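Long-range contacts in catalase (Pseudomonas syringae, PDB 1M7S), which breaks hydrogen peroxide down into water and oxygen with a heme cofactor, protecting the cell from the toxic effects of the peroxide: residues V193-L198 and E318-R323; V205-F210 and L260-L265; D269-D274 and A404-E409. One frame throughout, in Å; residues are numbered along the deposited sequence.

How the interactions relate
Interactions 1 and 2 belong to one antiparallel sheet: strand 196-199 lies between strands 317-319 and 205-214, and the latter also pairs with the end of strand 252-260. Interaction 1 is wholly buried and reaches the heme pocket, and its chemistry is mainly polar: a histidine-carboxylate bond, a lysine-glutamate salt bridge and bridging waters. Interaction 2, nearer the surface, relies on two backbone bonds and apolar packing on Tyr207, whose OH lies 2.7 Å from Glu321 OE1 of interaction 1. Interaction 3, also partly buried, joins two loops largely through water. Arg408 ties it to interaction 2 at Leu265, and Ala404 ties it to Arg323 of interaction 1.

Interaction 1: V193-L198 and E318-R323; sequences VHAYKL and EPSEDR. With HEM (protoporphyrin IX containing Fe), chain E.
A histidine beside the heme, His194, is held by a carboxylate approached from above its plane: ND1 reaches Asp322 OD2 at 2.8 Å, lying 66° out of the carboxylate plane while the oxygen sits at the ring edge, close to the ring plane. This His-carboxylate bond closes one end of an antiparallel strand pairing in the catalase beta barrel, just where the chain enters helix 323-339. Asp322 is the N-cap of that helix, its OD1 accepting from Leu324 N and Leu325 N, and OD2 also accepts a hydrogen bond from a water that in turn accepts from Ala195 N. CG beside the backbone N (chi1 -43°) brings ND1 to Asp322, while NE2 on the far side of the ring bonds to Arg328 NH1 and lies 3.4 Å from heme CBB. Val193 CG1 touches the same vinyl carbon, so the two residues line the porphyrin edge together. At the strand end, Lys197 and Glu318 form a hydrogen-bonded antiparallel pair, Lys197 N to Glu318 O and Glu318 N to Lys197 O, each 2.8 Å. Between the two ends Ser320 OG donates to Ala195 O at 2.6 Å and accepts from Asp322 N, an ST turn that bends the chain toward the cap. The Lys197 chain, bent at chi3 (-52°), runs along Pro319 O and past Glu318, whose OE1 is also bound by Ser393. A water accepting from Lys197 NZ lies within hydrogen-bonding distance of Glu318 OE1 and Pro319 O. Glu321 folds back at chi2 into a salt bridge: Lys197 NZ meets the syn lone pair of Glu321 OE2 at 2.7 Å.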
loop_
_atom_site.group_PDB
_atom_site.type_symbol
_atom_site.label_atom_id
_atom_site.label_comp_id
_atom_site.label_asym_id
_atom_site.label_seq_id
_atom_site.Cartn_x
_atom_site.Cartn_y
_atom_site.Cartn_z
ATOM N N VAL A 193 26.930 19.872 -1.993
ATOM C CA VAL A 193 26.269 21.125 -1.684
ATOM C C VAL A 193 26.521 21.549 -0.236
ATOM O O VAL A 193 27.197 22.573 -0.016
ATOM C CB VAL A 193 24.781 21.147 -2.022
ATOM C CG1 VAL A 193 24.189 22.500 -1.731
ATOM C CG2 VAL A 193 24.616 20.855 -3.536
ATOM N N HIS A 194 26.045 20.796 0.721
ATOM C CA HIS A 194 26.223 21.145 2.121
ATOM C C HIS A 194 27.625 20.829 2.629
ATOM O O HIS A 194 28.255 19.922 2.112
ATOM C CB HIS A 194 25.337 20.211 2.985
ATOM C CG HIS A 194 23.969 20.005 2.440
ATOM N ND1 HIS A 194 23.073 21.049 2.417
ATOM C CD2 HIS A 194 23.357 18.925 1.868
ATOM C CE1 HIS A 194 21.937 20.617 1.865
ATOM N NE2 HIS A 194 22.086 19.353 1.549
ATOM N N ALA A 195 27.986 21.477 3.731
ATOM C CA ALA A 195 29.143 21.048 4.497
ATOM C C ALA A 195 28.609 19.846 5.320
ATOM O O ALA A 195 27.483 19.876 5.831
ATOM C CB ALA A 195 29.499 22.110 5.542
ATOM N N TYR A 196 29.397 18.765 5.351
ATOM C CA TYR A 196 29.138 17.600 6.145
ATOM C C TYR A 196 30.160 17.695 7.329
ATOM O O TYR A 196 31.113 18.447 7.200
ATOM C CB TYR A 196 29.410 16.286 5.413
ATOM C CG TYR A 196 28.213 15.943 4.535
ATOM C CD1 TYR A 196 28.032 16.610 3.338
ATOM C CD2 TYR A 196 27.270 15.002 4.927
ATOM C CE1 TYR A 196 26.928 16.347 2.525
ATOM C CE2 TYR A 196 26.175 14.702 4.105
ATOM C CZ TYR A 196 26.020 15.398 2.930
ATOM O OH TYR A 196 24.935 15.160 2.098
ATOM N N LYS A 197 29.842 17.005 8.389
ATOM C CA LYS A 197 30.732 17.071 9.556
ATOM C C LYS A 197 31.488 15.749 9.605
ATOM O O LYS A 197 30.872 14.682 9.753
ATOM C CB LYS A 197 29.879 17.343 10.787
ATOM C CG LYS A 197 30.419 17.250 12.166
ATOM C CD LYS A 197 29.404 17.185 13.311
ATOM C CE LYS A 197 28.361 18.300 13.284
ATOM N NZ LYS A 197 27.710 18.385 14.646
ATOM N N LEU A 198 32.803 15.818 9.481
ATOM C CA LEU A 198 33.636 14.638 9.596
ATOM C C LEU A 198 34.170 14.561 11.048
ATOM O O LEU A 198 34.627 15.598 11.536
ATOM C CB LEU A 198 34.812 14.640 8.612
ATOM C CG LEU A 198 34.377 14.586 7.134
ATOM C CD1 LEU A 198 35.547 14.348 6.179
ATOM C CD2 LEU A 198 33.336 13.518 6.900
ATOM N N GLU A 318 28.888 12.779 9.673
ATOM C CA GLU A 318 27.591 13.167 10.263
ATOM C C GLU A 318 27.110 14.393 9.455
ATOM O O GLU A 318 27.875 15.111 8.819
ATOM C CB GLU A 318 27.781 13.584 11.727
ATOM C CG GLU A 318 28.237 12.581 12.757
ATOM C CD GLU A 318 28.364 12.995 14.200
ATOM O OE1 GLU A 318 27.992 14.125 14.621
ATOM O OE2 GLU A 318 28.865 12.181 15.031
ATOM N N PRO A 319 25.839 14.699 9.593
ATOM C CA PRO A 319 25.245 15.922 9.070
ATOM C C PRO A 319 25.715 17.159 9.851
ATOM O O PRO A 319 25.991 17.096 11.058
ATOM C CB PRO A 319 23.731 15.772 9.239
ATOM C CG PRO A 319 23.633 14.777 10.346
ATOM C CD PRO A 319 24.897 13.925 10.434
ATOM N N SER A 320 25.906 18.255 9.118
ATOM C CA SER A 320 26.230 19.532 9.766
ATOM C C SER A 320 24.882 20.168 10.128
ATOM O O SER A 320 23.826 19.575 9.833
ATOM C CB SER A 320 26.984 20.424 8.781
ATOM O OG SER A 320 26.009 20.800 7.783
ATOM N N GLU A 321 24.879 21.373 10.686
ATOM C CA GLU A 321 23.688 22.089 11.072
ATOM C C GLU A 321 23.098 22.921 9.961
ATOM O O GLU A 321 22.173 23.718 10.201
ATOM C CB GLU A 321 23.983 22.986 12.320
ATOM C CG GLU A 321 24.363 22.118 13.549
ATOM C CD GLU A 321 25.750 21.498 13.415
ATOM O OE1 GLU A 321 26.732 22.061 12.847
ATOM O OE2 GLU A 321 25.931 20.318 13.839
ATOM N N ASP A 322 23.508 22.701 8.703
ATOM C CA ASP A 322 22.918 23.363 7.546
ATOM C C ASP A 322 21.439 22.997 7.623
ATOM O O ASP A 322 21.083 21.806 7.634
ATOM C CB ASP A 322 23.573 22.795 6.280
ATOM C CG ASP A 322 22.977 23.117 4.945
ATOM O OD1 ASP A 322 21.734 23.239 4.828
ATOM O OD2 ASP A 322 23.769 23.271 3.968
ATOM N N ARG A 323 20.576 24.007 7.663
ATOM C CA ARG A 323 19.172 23.736 7.831
ATOM C C ARG A 323 18.433 23.058 6.692
ATOM O O ARG A 323 17.382 22.453 6.965
ATOM C CB ARG A 323 18.457 25.087 8.122
ATOM C CG ARG A 323 18.929 25.533 9.499
ATOM C CD ARG A 323 18.243 26.869 9.818
ATOM N NE ARG A 323 18.897 27.499 10.979
ATOM C CZ ARG A 323 18.530 28.741 11.384
ATOM N NH1 ARG A 323 17.580 29.416 10.781
ATOM N NH2 ARG A 323 19.133 29.223 12.463
HETATM C CHA HEM E . 15.771 12.914 -4.314
HETATM C CHB HEM E . 19.603 15.871 -4.395
HETATM C CHC HEM E . 17.293 18.924 -1.445
HETATM C CHD HEM E . 13.925 15.521 -0.600
HETATM C C1A HEM E . 16.999 13.469 -4.591
HETATM C C2A HEM E . 17.995 12.879 -5.517
HETATM C C3A HEM E . 19.048 13.694 -5.539
HETATM C C4A HEM E . 18.750 14.815 -4.663
HETATM C CMA HEM E . 20.371 13.544 -6.303
HETATM C CAA HEM E . 17.745 11.546 -6.242
HETATM C CBA HEM E . 18.467 10.313 -5.602
HETATM C CGA HEM E . 18.292 9.095 -6.548
HETATM O O1A HEM E . 17.559 8.200 -6.060
HETATM O O2A HEM E . 18.954 9.200 -7.599
HETATM C C1B HEM E . 19.334 16.939 -3.583
HETATM C C2B HEM E . 20.263 18.012 -3.253
HETATM C C3B HEM E . 19.612 18.871 -2.441
HETATM C C4B HEM E . 18.288 18.350 -2.237
HETATM C CMB HEM E . 21.696 18.090 -3.799
HETATM C CAB HEM E . 20.061 20.186 -1.803
HETATM C CBB HEM E . 21.318 20.479 -1.533
HETATM C C1C HEM E . 16.256 18.217 -0.892
HETATM C C2C HEM E . 15.510 18.618 0.279
HETATM C C3C HEM E . 14.599 17.669 0.531
HETATM C C4C HEM E . 14.721 16.675 -0.514
HETATM C CMC HEM E . 15.774 19.884 1.138
HETATM C CAC HEM E . 13.548 17.557 1.653
HETATM C CBC HEM E . 13.773 17.923 2.927
HETATM C C1D HEM E . 14.111 14.558 -1.600
HETATM C C2D HEM E . 13.255 13.400 -1.788
HETATM C C3D HEM E . 13.752 12.683 -2.799
HETATM C C4D HEM E . 14.934 13.368 -3.275
HETATM C CMD HEM E . 12.006 13.156 -0.923
HETATM C CAD HEM E . 13.215 11.347 -3.389
HETATM C CBD HEM E . 14.006 10.151 -2.745
HETATM C CGD HEM E . 13.439 8.786 -3.093
HETATM O O1D HEM E . 14.260 7.806 -3.018
HETATM O O2D HEM E . 12.236 8.607 -3.402
HETATM N NA HEM E . 17.486 14.664 -4.143
HETATM N NB HEM E . 18.136 17.154 -2.933
HETATM N NC HEM E . 15.737 17.038 -1.380
HETATM N ND HEM E . 15.157 14.473 -2.497
HETATM FE FE HEM E . 16.655 15.801 -2.684
HETATM O O HOH W 1 26.292 23.877 4.102
HETATM O O HOH W 2 26.171 15.973 13.625
HETATM O O HOH W 3 15.973 17.486 -4.427
#

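Interaction 2: V205-F210 and L260-L265; sequences VHYVKF and LKPEEL
Tyr207 and Leu260 form an antiparallel hydrogen-bonded pair where strand 252-260 of the beta barrel ends, and the chain beyond folds back over the tyrosine. Tyr207 N bonds to Leu260 O at 2.7 Å, and Leu260 N returns to Tyr207 O at 2.9 Å, both nearly straight. The tight part of the contact lies around the phenol ring. Leu265 crosses it at about a right angle and sets CD1 over one face, 4.1 Å from the centroid and 29° off the normal, a CH-pi contact. Pro262 packs from another direction: its CA stands in the ring plane at the edge, while CG lies 3.8 Å from Tyr207 CE1. The same proline ring carbon meets Val205 CG1, and Pro262 CD rests 3.3 Å from Val205 O. The tyrosine CG, anti to the carbonyl carbon (chi1 -73°), places the ring against Pro262 and Leu265, and its OH is hydrogen-bonded to Glu321 OE1. The turn has its own brace: Lys261 N donates almost straight (170°) to the anti lone pair of Glu264 OE2, and Glu264 N bonds back to Lys261 O. On the solvent side the fit is looser. His206 and the exposed Lys261 run side by side in the same direction, and His206 CD2 lies 4.1 Å from Lys261 CG. Backbone bonds thus fix the register and the aromatic ring takes most of the apolar packing; any charge on His206 would probably be unfavourable beside Lys261 unless screened by solvent, so that pair rests on carbon packing.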
loop_
_atom_site.group_PDB
_atom_site.type_symbol
_atom_site.label_atom_id
_atom_site.label_comp_id
_atom_site.label_asym_id
_atom_site.label_seq_id
_atom_site.Cartn_x
_atom_site.Cartn_y
_atom_site.Cartn_z
ATOM N N VAL A 205 35.839 17.551 15.369
ATOM C CA VAL A 205 35.012 17.716 14.158
ATOM C C VAL A 205 35.605 18.687 13.179
ATOM O O VAL A 205 36.239 19.682 13.524
ATOM C CB VAL A 205 33.692 18.230 14.811
ATOM C CG1 VAL A 205 32.908 19.153 13.935
ATOM C CG2 VAL A 205 32.859 17.012 15.263
ATOM N N HIS A 206 35.372 18.513 11.875
ATOM C CA HIS A 206 35.743 19.423 10.834
ATOM C C HIS A 206 34.513 19.517 9.870
ATOM O O HIS A 206 33.821 18.522 9.786
ATOM C CB HIS A 206 36.928 19.053 9.969
ATOM C CG HIS A 206 38.257 19.167 10.666
ATOM N ND1 HIS A 206 38.620 18.209 11.606
ATOM C CD2 HIS A 206 39.263 20.046 10.558
ATOM C CE1 HIS A 206 39.833 18.510 12.075
ATOM N NE2 HIS A 206 40.243 19.601 11.451
ATOM N N TYR A 207 34.302 20.702 9.305
ATOM C CA TYR A 207 33.205 20.834 8.338
ATOM C C TYR A 207 33.804 20.688 6.949
ATOM O O TYR A 207 34.775 21.370 6.580
ATOM C CB TYR A 207 32.502 22.195 8.525
ATOM C CG TYR A 207 31.669 22.214 9.791
ATOM C CD1 TYR A 207 32.160 22.781 10.980
ATOM C CD2 TYR A 207 30.412 21.637 9.823
ATOM C CE1 TYR A 207 31.392 22.778 12.119
ATOM C CE2 TYR A 207 29.630 21.638 10.968
ATOM C CZ TYR A 207 30.137 22.195 12.135
ATOM O OH TYR A 207 29.400 22.208 13.299
ATOM N N VAL A 208 33.209 19.836 6.125
ATOM C CA VAL A 208 33.814 19.592 4.807
ATOM C C VAL A 208 32.799 19.655 3.678
ATOM O O VAL A 208 31.698 19.103 3.814
ATOM C CB VAL A 208 34.368 18.130 4.864
ATOM C CG1 VAL A 208 34.947 17.744 3.535
ATOM C CG2 VAL A 208 35.432 17.953 5.955
ATOM N N LYS A 209 33.199 20.240 2.563
ATOM C CA LYS A 209 32.408 20.189 1.347
ATOM C C LYS A 209 33.054 19.173 0.391
ATOM O O LYS A 209 34.274 19.032 0.323
ATOM C CB LYS A 209 32.333 21.552 0.712
ATOM C CG LYS A 209 31.264 22.389 1.426
ATOM C CD LYS A 209 31.077 23.645 0.558
ATOM C CE LYS A 209 29.985 24.482 1.210
ATOM N NZ LYS A 209 28.922 24.843 0.279
ATOM N N PHE A 210 32.251 18.406 -0.337
ATOM C CA PHE A 210 32.723 17.398 -1.288
ATOM C C PHE A 210 32.443 17.810 -2.727
ATOM O O PHE A 210 31.360 18.331 -3.049
ATOM C CB PHE A 210 31.959 16.074 -1.087
ATOM C CG PHE A 210 32.228 15.400 0.222
ATOM C CD1 PHE A 210 33.387 14.626 0.393
ATOM C CD2 PHE A 210 31.364 15.501 1.284
ATOM C CE1 PHE A 210 33.647 14.010 1.595
ATOM C CE2 PHE A 210 31.598 14.865 2.473
ATOM C CZ PHE A 210 32.752 14.105 2.654
ATOM N N LEU A 260 36.996 23.202 6.823
ATOM C CA LEU A 260 37.013 24.308 7.769
ATOM C C LEU A 260 36.784 23.772 9.180
ATOM O O LEU A 260 36.039 22.807 9.445
ATOM C CB LEU A 260 35.943 25.367 7.519
ATOM C CG LEU A 260 36.028 26.245 6.276
ATOM C CD1 LEU A 260 34.779 27.108 6.118
ATOM C CD2 LEU A 260 37.238 27.148 6.321
ATOM N N LYS A 261 37.520 24.350 10.156
ATOM C CA LYS A 261 37.323 24.027 11.557
ATOM C C LYS A 261 36.104 24.818 12.065
ATOM O O LYS A 261 35.766 25.910 11.618
ATOM C CB LYS A 261 38.558 24.468 12.360
ATOM C CG LYS A 261 39.873 23.862 11.935
ATOM C CD LYS A 261 40.953 24.167 12.962
ATOM C CE LYS A 261 42.232 24.643 12.280
ATOM N NZ LYS A 261 42.967 23.466 11.723
ATOM N N PRO A 262 35.427 24.299 13.082
ATOM C CA PRO A 262 34.255 24.857 13.722
ATOM C C PRO A 262 34.427 26.301 14.172
ATOM O O PRO A 262 33.607 27.186 13.909
ATOM C CB PRO A 262 33.937 23.915 14.911
ATOM C CG PRO A 262 34.469 22.606 14.349
ATOM C CD PRO A 262 35.776 22.987 13.669
ATOM N N GLU A 263 35.575 26.627 14.726
ATOM C CA GLU A 263 35.964 27.952 15.204
ATOM C C GLU A 263 36.248 28.973 14.114
ATOM O O GLU A 263 36.426 30.182 14.353
ATOM C CB GLU A 263 37.251 27.745 16.036
ATOM C CG GLU A 263 38.219 26.793 15.381
ATOM C CD GLU A 263 38.002 25.307 15.610
ATOM O OE1 GLU A 263 37.022 24.718 16.028
ATOM O OE2 GLU A 263 39.058 24.618 15.435
ATOM N N GLU A 264 36.310 28.551 12.849
ATOM C CA GLU A 264 36.538 29.449 11.744
ATOM C C GLU A 264 35.258 29.970 11.087
ATOM O O GLU A 264 35.366 30.946 10.360
ATOM C CB GLU A 264 37.289 28.708 10.620
ATOM C CG GLU A 264 38.538 27.971 11.104
ATOM C CD GLU A 264 39.353 27.572 9.876
ATOM O OE1 GLU A 264 40.091 28.492 9.435
ATOM O OE2 GLU A 264 39.267 26.425 9.386
ATOM N N LEU A 265 34.121 29.330 11.311
ATOM C CA LEU A 265 32.924 29.726 10.572
ATOM C C LEU A 265 32.431 31.139 10.766
ATOM O O LEU A 265 31.803 31.728 9.843
ATOM C CB LEU A 265 31.778 28.703 10.890
ATOM C CG LEU A 265 32.228 27.248 10.721
ATOM C CD1 LEU A 265 31.021 26.279 10.763
ATOM C CD2 LEU A 265 32.955 26.968 9.420
#

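Interaction 3: D269-D274 and A404-E409; sequences DFDPLD and AKITRE
An Asx turn and a type I beta turn, both beginning at Asp271, shape the loop that receives Arg408 from the segment leading toward helix 413-421; the contact thus joins the loop between two barrel strands to the chain that runs on to the C-terminal helices. Asp271 OD2 accepts from Leu273 N at 2.8 Å, and Asp274 N closes the turn on Asp271 O. Across this loop the Arg408 guanidinium lies flat against backbone: Phe270 O stands 3.1 Å above its plane and Asp271 CA on the same face, both toward the rim. A bend at chi3 (-71°) lays the group there, and NH1 donates to the carbonyls of Leu265 and Phe268. The link to Asp271 is weaker, a long salt bridge with OD1 3.9 Å from Arg408 NH2 and the two planes 42° apart. Water does much of the joining instead. One molecule, in the guanidinium plane at its edge, accepts from Arg408 NE, donates to Asp271 OD1 and is hydrogen-bonded to Thr407 OG1. Ile406 supplies the apolar part, its CD1 packing against Asp271 CB and Asp274, whose OD2 is hydrogen-bonded to Thr276 OG1 and whose OD1 forms salt bridges with Arg132 and Lys277. A second water accepts from Asp271 N at 2.8 Å and lies 2.7 Å from Asp274 OD1 and 2.8 Å from Arg408 O.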
loop_
_atom_site.group_PDB
_atom_site.type_symbol
_atom_site.label_atom_id
_atom_site.label_comp_id
_atom_site.label_asym_id
_atom_site.label_seq_id
_atom_site.Cartn_x
_atom_site.Cartn_y
_atom_site.Cartn_z
ATOM N N ASP A 269 31.835 36.545 5.948
ATOM C CA ASP A 269 30.713 37.469 5.802
ATOM C C ASP A 269 29.422 36.783 5.353
ATOM O O ASP A 269 28.324 37.350 5.459
ATOM C CB ASP A 269 31.098 38.563 4.774
ATOM C CG ASP A 269 32.141 39.522 5.338
ATOM O OD1 ASP A 269 32.286 39.669 6.573
ATOM O OD2 ASP A 269 32.875 40.162 4.542
ATOM N N PHE A 270 29.484 35.535 4.951
ATOM C CA PHE A 270 28.314 34.720 4.624
ATOM C C PHE A 270 28.296 33.597 5.672
ATOM O O PHE A 270 29.349 33.361 6.346
ATOM C CB PHE A 270 28.312 34.142 3.188
ATOM C CG PHE A 270 29.525 33.282 2.865
ATOM C CD1 PHE A 270 29.546 31.925 3.038
ATOM C CD2 PHE A 270 30.676 33.894 2.358
ATOM C CE1 PHE A 270 30.680 31.177 2.754
ATOM C CE2 PHE A 270 31.817 33.158 2.076
ATOM C CZ PHE A 270 31.828 31.786 2.254
ATOM N N ASP A 271 27.241 32.840 5.786
ATOM C CA ASP A 271 27.216 31.693 6.718
ATOM C C ASP A 271 27.730 30.507 5.915
ATOM O O ASP A 271 27.147 30.119 4.886
ATOM C CB ASP A 271 25.756 31.450 7.129
ATOM C CG ASP A 271 25.676 30.412 8.238
ATOM O OD1 ASP A 271 24.880 30.638 9.178
ATOM O OD2 ASP A 271 26.395 29.396 8.329
ATOM N N PRO A 272 28.807 29.856 6.328
ATOM C CA PRO A 272 29.349 28.706 5.648
ATOM C C PRO A 272 28.387 27.526 5.625
ATOM O O PRO A 272 28.625 26.668 4.773
ATOM C CB PRO A 272 30.681 28.305 6.343
ATOM C CG PRO A 272 30.993 29.631 7.017
ATOM C CD PRO A 272 29.649 30.261 7.456
ATOM N N LEU A 273 27.390 27.460 6.516
ATOM C CA LEU A 273 26.432 26.352 6.434
ATOM C C LEU A 273 25.142 26.761 5.727
ATOM O O LEU A 273 24.120 26.070 5.807
ATOM C CB LEU A 273 26.148 25.858 7.845
ATOM C CG LEU A 273 27.396 25.419 8.659
ATOM C CD1 LEU A 273 26.918 24.937 10.011
ATOM C CD2 LEU A 273 28.216 24.394 7.900
ATOM N N ASP A 274 25.219 27.809 4.913
ATOM C CA ASP A 274 24.093 28.240 4.073
ATOM C C ASP A 274 24.193 27.516 2.715
ATOM O O ASP A 274 25.202 27.611 2.001
ATOM C CB ASP A 274 24.205 29.745 3.858
ATOM C CG ASP A 274 23.240 30.390 2.926
ATOM O OD1 ASP A 274 23.361 31.639 2.752
ATOM O OD2 ASP A 274 22.404 29.628 2.383
ATOM N N ALA A 404 14.011 31.337 13.392
ATOM C CA ALA A 404 14.486 32.633 12.888
ATOM C C ALA A 404 15.526 32.402 11.799
ATOM O O ALA A 404 16.311 31.457 11.910
ATOM C CB ALA A 404 15.065 33.467 14.062
ATOM N N LYS A 405 15.493 33.256 10.790
ATOM C CA LYS A 405 16.452 33.087 9.696
ATOM C C LYS A 405 17.896 33.207 10.150
ATOM O O LYS A 405 18.247 33.831 11.169
ATOM C CB LYS A 405 16.154 34.147 8.610
ATOM C CG LYS A 405 16.102 35.523 9.254
ATOM C CD LYS A 405 16.719 36.637 8.404
ATOM C CE LYS A 405 17.900 37.193 9.195
ATOM N NZ LYS A 405 18.990 37.856 8.442
ATOM N N ILE A 406 18.808 32.603 9.347
ATOM C CA ILE A 406 20.219 32.709 9.719
ATOM C C ILE A 406 20.606 34.175 9.705
ATOM O O ILE A 406 19.975 34.947 8.995
ATOM C CB ILE A 406 21.151 31.948 8.765
ATOM C CG1 ILE A 406 20.877 32.319 7.309
ATOM C CG2 ILE A 406 20.981 30.454 9.090
ATOM C CD1 ILE A 406 21.947 31.674 6.370
ATOM N N THR A 407 21.661 34.528 10.441
ATOM C CA THR A 407 22.006 35.929 10.606
ATOM C C THR A 407 22.878 36.572 9.545
ATOM O O THR A 407 23.125 37.794 9.641
ATOM C CB THR A 407 22.729 36.100 11.965
ATOM O OG1 THR A 407 23.849 35.204 12.058
ATOM C CG2 THR A 407 21.767 35.814 13.101
ATOM N N ARG A 408 23.497 35.841 8.646
ATOM C CA ARG A 408 24.284 36.418 7.569
ATOM C C ARG A 408 23.651 35.925 6.252
ATOM O O ARG A 408 23.570 34.690 6.159
ATOM C CB ARG A 408 25.724 35.862 7.620
ATOM C CG ARG A 408 26.552 36.511 8.727
ATOM C CD ARG A 408 27.897 35.774 8.879
ATOM N NE ARG A 408 27.692 34.454 9.479
ATOM C CZ ARG A 408 28.573 33.537 9.788
ATOM N NH1 ARG A 408 29.847 33.730 9.521
ATOM N NH2 ARG A 408 28.178 32.372 10.328
ATOM N N GLU A 409 23.093 36.773 5.408
ATOM C CA GLU A 409 22.495 36.177 4.178
ATOM C C GLU A 409 23.305 36.347 2.914
ATOM O O GLU A 409 23.297 35.444 2.049
ATOM C CB GLU A 409 21.142 36.869 3.986
ATOM C CG GLU A 409 20.080 36.446 5.008
ATOM C CD GLU A 409 18.724 36.889 4.486
ATOM O OE1 GLU A 409 18.137 36.280 3.551
ATOM O OE2 GLU A 409 18.242 37.920 5.021
HETATM O O HOH W 4 24.728 33.510 10.017
HETATM O O HOH W 5 25.014 33.323 4.140
#